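Local coordinates for tail fiber protein (Pseudomonas aeruginosa, PDB 6CL6) that forms the receptor-binding fibre of the R2 pyocin, a contractile injection system, and probably recognises the surface of the target bacterium, at residues S313-I318 against T350-I355; R70-Q75 against T96-V101. All blocks are in the same frame, centred on the assembly; numbering follows the deposited sequence.

Both contacts are partly buried, yet they sit on opposite sides of the chain's centre, with nearest atoms about 144 Å apart, and share no strand. Contact 1 joins neighbouring strands of the three-stranded sheet in the C-terminal domain; its polar links run between backbone atoms, and its side chains are apolar where they face the larger sheet. Contact 2 instead spans strands 72-79 and 99-104, which are separated by strand 85-92, so side chains alone bridge them through a charged and hydroxyl network beside two aromatic rings. The buried area follows that difference: 448 Å² for 313-318 against 350-355, 207 Å² for 70-75 against 96-101. Other subunits approach contact 2 and do not touch contact 1.

Contact 1. Residues S313-I318 against T350-I355; sequences SITFPI and TTTAVI
Ile314 and Ala353 form an antiparallel hydrogen-bonded pair where strands 313-315 and 352-355 run side by side, their axes 4.7 Å apart and their directions at 147°. Ile314 N gives a nearly straight bond to Ala353 O (2.9 Å, 170° at the hydrogen), and Ala353 N returns one to Ile314 O. Ser313 with Val354 and Thr315 with Thr352 are the non-hydrogen-bonded pairs. The ladder runs on past the strand ends through Phe316 N to Thr351 O at 2.9 Å, and a water donates to both Phe316 O and Thr351 O, so two donors hold that Thr351 carbonyl.

On the face carrying Ile314 and Ala353, Ile314 divides its branches: CG1 (chi1 59°, between backbone N and carbonyl carbon) lies 4.0 Å from Ala353 CB, while CG2 reaches Ile355 CG1 at 3.8 Å. Ala353 CB also meets the Phe316 ring obliquely, 3.8 Å from Phe316 CZ. That ring has Thr352 CA over one face and Thr350 O near its plane at the edge, 3.5 Å from Phe316 CD2. On the other face of the sheet, Thr315 OG1 approaches Thr352 CG2 at 4.0 Å.

Ile314 and Phe316 also touch strands 297-306 and 363-371. This contact therefore joins an antiparallel ladder to sheet-on-sheet packing, as in a beta-sandwich, consistent with the H-type lectin clan of this domain.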
ATOM      1  N   SER A 313      19.682 -92.713  47.314  1.00 20.43           N
ATOM      2  CA  SER A 313      19.075 -91.882  46.289  1.00 19.67           C
ATOM      3  C   SER A 313      19.126 -90.419  46.690  1.00 26.95           C
ATOM      4  O   SER A 313      19.038 -90.078  47.869  1.00 21.93           O
ATOM      5  CB  SER A 313      17.618 -92.301  46.072  1.00 35.38           C
ATOM      6  OG  SER A 313      17.549 -93.600  45.523  1.00 71.10           O
ATOM      7  N   ILE A 314      19.288 -89.544  45.695  1.00 20.02           N
ATOM      8  CA  ILE A 314      19.230 -88.114  45.948  1.00 21.19           C
ATOM      9  C   ILE A 314      18.145 -87.512  45.066  1.00 19.63           C
ATOM     10  O   ILE A 314      17.791 -88.050  44.013  1.00 27.80           O
ATOM     11  CB  ILE A 314      20.570 -87.376  45.704  1.00 22.74           C
ATOM     12  CG1 ILE A 314      21.034 -87.559  44.257  1.00 24.14           C
ATOM     13  CG2 ILE A 314      21.638 -87.858  46.701  1.00 26.20           C
ATOM     14  CD1 ILE A 314      22.153 -86.575  43.820  1.00 20.12           C
ATOM     15  N   THR A 315      17.631 -86.382  45.515  1.00 23.03           N
ATOM     16  CA  THR A 315      16.695 -85.568  44.744  1.00 22.07           C
ATOM     17  C   THR A 315      17.328 -84.211  44.510  1.00 18.94           C
ATOM     18  O   THR A 315      17.794 -83.556  45.462  1.00 25.20           O
ATOM     19  CB  THR A 315      15.351 -85.417  45.471  1.00 26.92           C
ATOM     20  OG1 THR A 315      14.774 -86.710  45.673  1.00 38.04           O
ATOM     21  CG2 THR A 315      14.389 -84.558  44.643  1.00 36.59           C
ATOM     22  N   PHE A 316      17.361 -83.793  43.241  1.00 21.09           N
ATOM     23  CA  PHE A 316      18.011 -82.548  42.887  1.00 27.32           C
ATOM     24  C   PHE A 316      17.248 -81.367  43.479  1.00 25.74           C
ATOM     25  O   PHE A 316      16.014 -81.380  43.503  1.00 30.23           O
ATOM     26  CB  PHE A 316      18.074 -82.404  41.371  1.00 22.10           C
ATOM     27  CG  PHE A 316      18.847 -83.493  40.688  1.00 24.99           C
ATOM     28  CD1 PHE A 316      20.084 -83.897  41.158  1.00 21.41           C
ATOM     29  CD2 PHE A 316      18.325 -84.127  39.579  1.00 22.39           C
ATOM     30  CE1 PHE A 316      20.788 -84.893  40.513  1.00 26.21           C
ATOM     31  CE2 PHE A 316      19.023 -85.124  38.942  1.00 20.54           C
ATOM     32  CZ  PHE A 316      20.258 -85.503  39.395  1.00 18.07           C
ATOM     33  N   PRO A 317      17.955 -80.322  43.929  1.00 27.51           N
ATOM     34  CA  PRO A 317      17.260 -79.123  44.441  1.00 25.09           C
ATOM     35  C   PRO A 317      16.161 -78.602  43.529  1.00 37.49           C
ATOM     36  O   PRO A 317      15.084 -78.230  44.027  1.00 24.74           O
ATOM     37  CB  PRO A 317      18.406 -78.117  44.604  1.00 25.58           C
ATOM     38  CG  PRO A 317      19.606 -78.978  44.929  1.00 27.36           C
ATOM     39  CD  PRO A 317      19.424 -80.245  44.134  1.00 30.06           C
ATOM     40  N   ILE A 318      16.401 -78.538  42.220  1.00 26.79           N
ATOM     41  CA  ILE A 318      15.335 -78.287  41.249  1.00 30.17           C
ATOM     42  C   ILE A 318      15.402 -79.365  40.176  1.00 24.01           C
ATOM     43  O   ILE A 318      16.469 -79.940  39.918  1.00 29.08           O
ATOM     44  CB  ILE A 318      15.455 -76.890  40.604  1.00 27.38           C
ATOM     45  CG1 ILE A 318      16.820 -76.737  39.905  1.00 31.10           C
ATOM     46  CG2 ILE A 318      15.259 -75.806  41.645  1.00 37.41           C
ATOM     47  CD1 ILE A 318      16.961 -75.420  39.138  1.00 29.05           C
ATOM     48  N   THR A 350      15.537 -86.506  35.471  1.00 24.96           N
ATOM     49  CA  THR A 350      15.440 -85.058  35.630  1.00 19.78           C
ATOM     50  C   THR A 350      15.348 -84.661  37.105  1.00 22.32           C
ATOM     51  O   THR A 350      15.595 -83.500  37.435  1.00 24.60           O
ATOM     52  CB  THR A 350      14.222 -84.510  34.902  1.00 24.14           C
ATOM     53  OG1 THR A 350      13.060 -85.232  35.327  1.00 37.52           O
ATOM     54  CG2 THR A 350      14.398 -84.643  33.404  1.00 39.16           C
ATOM     55  N   THR A 351      15.002 -85.601  37.994  1.00 21.56           N
ATOM     56  CA  THR A 351      14.737 -85.273  39.387  1.00 19.87           C
ATOM     57  C   THR A 351      15.584 -86.011  40.403  1.00 19.54           C
ATOM     58  O   THR A 351      15.722 -85.516  41.531  1.00 26.76           O
ATOM     59  CB  THR A 351      13.253 -85.535  39.714  1.00 21.14           C
ATOM     60  OG1 THR A 351      12.922 -86.895  39.431  1.00 29.71           O
ATOM     61  CG2 THR A 351      12.349 -84.612  38.885  1.00 23.66           C
ATOM     62  N   THR A 352      16.149 -87.163  40.057  1.00 23.46           N
ATOM     63  CA  THR A 352      16.867 -87.970  41.038  1.00 23.22           C
ATOM     64  C   THR A 352      18.134 -88.566  40.430  1.00 23.45           C
ATOM     65  O   THR A 352      18.333 -88.561  39.219  1.00 23.20           O
ATOM     66  CB  THR A 352      16.009 -89.127  41.570  1.00 38.58           C
ATOM     67  OG1 THR A 352      15.725 -90.009  40.476  1.00 28.18           O
ATOM     68  CG2 THR A 352      14.708 -88.611  42.196  1.00 32.22           C
ATOM     69  N   ALA A 353      18.985 -89.111  41.302  1.00 18.77           N
ATOM     70  CA  ALA A 353      20.131 -89.900  40.896  1.00 20.19           C
ATOM     71  C   ALA A 353      20.494 -90.834  42.040  1.00 18.89           C
ATOM     72  O   ALA A 353      19.946 -90.749  43.153  1.00 23.73           O
ATOM     73  CB  ALA A 353      21.307 -89.019  40.512  1.00 19.53           C
ATOM     74  N   VAL A 354      21.438 -91.738  41.758  1.00 19.55           N
ATOM     75  CA  VAL A 354      21.842 -92.766  42.723  1.00 18.15           C
ATOM     76  C   VAL A 354      23.320 -92.584  43.036  1.00 23.96           C
ATOM     77  O   VAL A 354      24.155 -92.550  42.124  1.00 19.85           O
ATOM     78  CB  VAL A 354      21.574 -94.183  42.201  1.00 23.48           C
ATOM     79  CG1 VAL A 354      22.005 -95.229  43.245  1.00 24.69           C
ATOM     80  CG2 VAL A 354      20.079 -94.342  41.862  1.00 33.96           C
ATOM     81  N   ILE A 355      23.621 -92.437  44.321  1.00 16.75           N
ATOM     82  CA  ILE A 355      24.975 -92.246  44.813  1.00 19.17           C
ATOM     83  C   ILE A 355      25.420 -93.560  45.442  1.00 24.77           C
ATOM     84  O   ILE A 355      24.749 -94.088  46.342  1.00 20.40           O
ATOM     85  CB  ILE A 355      25.067 -91.087  45.811  1.00 17.10           C
ATOM     86  CG1 ILE A 355      24.571 -89.771  45.194  1.00 21.93           C
ATOM     87  CG2 ILE A 355      26.499 -90.941  46.316  1.00 19.53           C
ATOM     88  CD1 ILE A 355      25.258 -89.369  43.890  1.00 21.39           C
TER
HETATM   89  O   HOH W   1      14.389 -82.850  41.761  1.00 24.23           O

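Contact 2. Residues R70-Q75 against T96-V101; sequences RYFYIQ and TSEMYV
Arg70 begins the first segment and reaches across to two residues of 96-101 with the ends of its guanidinium. Arg70 NH1 makes a salt bridge to Glu98 OE2 at 3.1 Å, with a nearly straight hydrogen bond. The oxygen lies almost in the guanidinium plane, but the nitrogen meets it from above the carboxylate plane, the two planes being 84° apart. Arg70 NH2 donates to Thr96 OG1 at 2.8 Å and also to Asn94 O. A bend at chi3 (65°) turns the guanidinium out of the line of its otherwise extended chain.

Thr96 OG1 in turn donates to Glu98 OE2 at 2.5 Å, from the same face of the carboxylate as Arg70 NH1. Two donors thus grip one oxygen, and Thr96 OG1 links the arginine to the acid as both acceptor and donor. Tyr100 OH donates to Glu98 OE1 at 2.7 Å, nearly along its C-O axis. With both oxygens engaged, the carboxylate's rotation is restrained, and the adjacent Arg70 would probably favour the ionised form of Glu98.

Two residues after Arg70, Phe72 puts CE2 3.8 Å from Tyr100 CE1; the rings meet obliquely, centroids 5.7 Å apart and planes at 77°. Phe72 also touches Ala90 of strand 85-92, which lies between strands 72-79 and 99-104. The contact is thus a side-chain bridge over the middle strand of an antiparallel sheet, between next-nearest strands in a domain where Met99 packs against Met99 of both neighbouring subunits, as expected in a trimeric fibre.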
ATOM      1  N   ARG A  70      -4.489  58.987 -27.238  1.00 11.26           N
ATOM      2  CA  ARG A  70      -5.294  58.493 -28.359  1.00  9.99           C
ATOM      3  C   ARG A  70      -6.470  59.419 -28.662  1.00 11.71           C
ATOM      4  O   ARG A  70      -7.082  59.994 -27.738  1.00 14.62           O
ATOM      5  CB  ARG A  70      -5.832  57.098 -28.081  1.00 14.85           C
ATOM      6  CG  ARG A  70      -4.719  56.045 -28.208  1.00 18.39           C
ATOM      7  CD  ARG A  70      -5.271  54.666 -27.995  1.00 20.27           C
ATOM      8  NE  ARG A  70      -6.214  54.274 -29.037  1.00 16.64           N
ATOM      9  CZ  ARG A  70      -6.961  53.196 -28.966  1.00 23.71           C
ATOM     10  NH1 ARG A  70      -6.868  52.403 -27.907  1.00 27.45           N
ATOM     11  NH2 ARG A  70      -7.786  52.896 -29.953  1.00 23.75           N
ATOM     12  N   TYR A  71      -6.760  59.553 -29.952  1.00  8.26           N
ATOM     13  CA  TYR A  71      -7.950  60.258 -30.378  1.00  8.66           C
ATOM     14  C   TYR A  71      -9.216  59.432 -30.140  1.00 13.15           C
ATOM     15  O   TYR A  71      -9.255  58.229 -30.394  1.00 11.13           O
ATOM     16  CB  TYR A  71      -7.864  60.615 -31.856  1.00  8.10           C
ATOM     17  CG  TYR A  71      -6.889  61.743 -32.153  1.00 14.47           C
ATOM     18  CD1 TYR A  71      -7.272  63.073 -32.072  1.00 16.07           C
ATOM     19  CD2 TYR A  71      -5.567  61.462 -32.482  1.00 19.42           C
ATOM     20  CE1 TYR A  71      -6.379  64.093 -32.301  1.00 13.54           C
ATOM     21  CE2 TYR A  71      -4.655  62.503 -32.750  1.00 11.43           C
ATOM     22  CZ  TYR A  71      -5.074  63.806 -32.657  1.00 18.65           C
ATOM     23  OH  TYR A  71      -4.198  64.816 -32.896  1.00 21.14           O
ATOM     24  N   PHE A  72     -10.259  60.098 -29.657  1.00 12.32           N
ATOM     25  CA  PHE A  72     -11.588  59.517 -29.554  1.00  9.04           C
ATOM     26  C   PHE A  72     -12.628  60.513 -30.052  1.00  7.87           C
ATOM     27  O   PHE A  72     -12.569  61.717 -29.716  1.00 10.15           O
ATOM     28  CB  PHE A  72     -11.935  59.110 -28.089  1.00  9.05           C
ATOM     29  CG  PHE A  72     -11.334  57.805 -27.667  1.00 12.10           C
ATOM     30  CD1 PHE A  72      -9.971  57.665 -27.496  1.00 12.31           C
ATOM     31  CD2 PHE A  72     -12.155  56.673 -27.523  1.00 12.83           C
ATOM     32  CE1 PHE A  72      -9.420  56.430 -27.133  1.00 13.58           C
ATOM     33  CE2 PHE A  72     -11.609  55.443 -27.162  1.00 18.78           C
ATOM     34  CZ  PHE A  72     -10.251  55.333 -26.967  1.00 17.81           C
ATOM     35  N   TYR A  73     -13.617  59.992 -30.792  1.00  8.98           N
ATOM     36  CA  TYR A  73     -14.863  60.718 -31.008  1.00 11.35           C
ATOM     37  C   TYR A  73     -15.638  60.747 -29.709  1.00 10.98           C
ATOM     38  O   TYR A  73     -15.777  59.711 -29.037  1.00 11.12           O
ATOM     39  CB  TYR A  73     -15.718  60.048 -32.076  1.00  7.20           C
ATOM     40  CG  TYR A  73     -15.087  59.902 -33.423  1.00  9.05           C
ATOM     41  CD1 TYR A  73     -14.358  58.774 -33.754  1.00  8.83           C
ATOM     42  CD2 TYR A  73     -15.289  60.869 -34.393  1.00 11.57           C
ATOM     43  CE1 TYR A  73     -13.808  58.667 -35.029  1.00  9.55           C
ATOM     44  CE2 TYR A  73     -14.780  60.751 -35.634  1.00  7.02           C
ATOM     45  CZ  TYR A  73     -14.036  59.668 -35.947  1.00  9.43           C
ATOM     46  OH  TYR A  73     -13.526  59.596 -37.238  1.00 11.83           O
ATOM     47  N   ILE A  74     -16.117  61.922 -29.321  1.00 10.15           N
ATOM     48  CA  ILE A  74     -16.812  62.077 -28.052  1.00  7.70           C
ATOM     49  C   ILE A  74     -18.154  62.691 -28.347  1.00 16.47           C
ATOM     50  O   ILE A  74     -18.229  63.856 -28.757  1.00 13.05           O
ATOM     51  CB  ILE A  74     -16.015  62.919 -27.034  1.00 11.37           C
ATOM     52  CG1 ILE A  74     -14.653  62.228 -26.732  1.00 10.05           C
ATOM     53  CG2 ILE A  74     -16.829  63.078 -25.770  1.00  8.35           C
ATOM     54  CD1 ILE A  74     -13.910  62.783 -25.564  1.00 21.57           C
ATOM     55  N   GLN A  75     -19.208  61.904 -28.152  1.00 10.87           N
ATOM     56  CA  GLN A  75     -20.575  62.417 -28.187  1.00 11.77           C
ATOM     57  C   GLN A  75     -20.934  62.998 -26.828  1.00 14.09           C
ATOM     58  O   GLN A  75     -20.574  62.439 -25.792  1.00 16.50           O
ATOM     59  CB  GLN A  75     -21.582  61.326 -28.549  1.00  9.38           C
ATOM     60  CG  GLN A  75     -21.337  60.567 -29.808  1.00 15.58           C
ATOM     61  CD  GLN A  75     -22.266  59.371 -29.904  1.00 24.06           C
ATOM     62  OE1 GLN A  75     -23.476  59.527 -29.999  1.00 32.69           O
ATOM     63  NE2 GLN A  75     -21.697  58.171 -29.829  1.00 20.28           N
ATOM     64  N   THR A  96      -7.824  50.361 -32.591  1.00 11.55           N
ATOM     65  CA  THR A  96      -8.714  49.353 -32.011  1.00 10.33           C
ATOM     66  C   THR A  96     -10.142  49.885 -32.046  1.00 20.86           C
ATOM     67  O   THR A  96     -10.372  51.071 -32.318  1.00 21.42           O
ATOM     68  CB  THR A  96      -8.343  49.031 -30.557  1.00 19.07           C
ATOM     69  OG1 THR A  96      -8.571  50.191 -29.758  1.00 17.51           O
ATOM     70  CG2 THR A  96      -6.877  48.637 -30.407  1.00 22.89           C
ATOM     71  N   SER A  97     -11.106  49.010 -31.741  1.00 10.15           N
ATOM     72  CA  SER A  97     -12.534  49.359 -31.676  1.00  9.45           C
ATOM     73  C   SER A  97     -12.948  49.320 -30.213  1.00 16.84           C
ATOM     74  O   SER A  97     -13.170  48.236 -29.653  1.00 12.87           O
ATOM     75  CB  SER A  97     -13.395  48.366 -32.486  1.00 10.07           C
ATOM     76  OG  SER A  97     -13.055  48.399 -33.869  1.00 14.30           O
ATOM     77  N   GLU A  98     -13.018  50.501 -29.589  1.00 13.92           N
ATOM     78  CA  GLU A  98     -13.289  50.633 -28.170  1.00  8.27           C
ATOM     79  C   GLU A  98     -14.340  51.698 -27.907  1.00 17.29           C
ATOM     80  O   GLU A  98     -14.455  52.670 -28.651  1.00 13.69           O
ATOM     81  CB  GLU A  98     -12.035  51.021 -27.389  1.00 11.48           C
ATOM     82  CG  GLU A  98     -10.989  49.961 -27.382  1.00 13.04           C
ATOM     83  CD  GLU A  98      -9.686  50.392 -26.743  1.00 18.22           C
ATOM     84  OE1 GLU A  98      -9.696  51.186 -25.777  1.00 23.79           O
ATOM     85  OE2 GLU A  98      -8.639  49.946 -27.248  1.00 23.86           O
ATOM     86  N   MET A  99     -15.059  51.527 -26.789  1.00 19.24           N
ATOM     87  CA  MET A  99     -16.078  52.487 -26.338  1.00 18.04           C
ATOM     88  C   MET A  99     -16.002  52.683 -24.836  1.00 20.07           C
ATOM     89  O   MET A  99     -15.791  51.717 -24.081  1.00 12.91           O
ATOM     90  CB  MET A  99     -17.489  51.997 -26.696  1.00  8.83           C
ATOM     91  CG  MET A  99     -18.623  52.912 -26.240  1.00 10.58           C
ATOM     92  SD  MET A  99     -20.288  52.224 -26.515  1.00 12.01           S
ATOM     93  CE  MET A  99     -20.328  52.206 -28.294  1.00 23.02           C
ATOM     94  N   TYR A 100     -16.212  53.935 -24.415  1.00  7.46           N
ATOM     95  CA  TYR A 100     -16.229  54.358 -23.028  1.00  9.33           C
ATOM     96  C   TYR A 100     -17.424  55.283 -22.797  1.00 14.90           C
ATOM     97  O   TYR A 100     -17.940  55.900 -23.731  1.00 11.84           O
ATOM     98  CB  TYR A 100     -14.931  55.104 -22.638  1.00 11.08           C
ATOM     99  CG  TYR A 100     -13.714  54.238 -22.777  1.00 15.30           C
ATOM    100  CD1 TYR A 100     -13.138  54.014 -24.030  1.00 10.71           C
ATOM    101  CD2 TYR A 100     -13.116  53.641 -21.649  1.00 13.49           C
ATOM    102  CE1 TYR A 100     -12.018  53.205 -24.173  1.00 14.45           C
ATOM    103  CE2 TYR A 100     -11.990  52.841 -21.787  1.00 16.81           C
ATOM    104  CZ  TYR A 100     -11.455  52.622 -23.061  1.00 17.94           C
ATOM    105  OH  TYR A 100     -10.365  51.805 -23.224  1.00 14.04           O
ATOM    106  N   VAL A 101     -17.829  55.401 -21.535  1.00 15.16           N
ATOM    107  CA  VAL A 101     -18.913  56.298 -21.134  1.00 18.28           C
ATOM    108  C   VAL A 101     -18.527  57.000 -19.841  1.00 12.39           C
ATOM    109  O   VAL A 101     -17.820  56.432 -18.986  1.00 14.50           O
ATOM    110  CB  VAL A 101     -20.247  55.524 -20.990  1.00 11.18           C
ATOM    111  CG1 VAL A 101     -20.164  54.547 -19.803  1.00 14.53           C
ATOM    112  CG2 VAL A 101     -21.399  56.484 -20.816  1.00 10.29           C
TER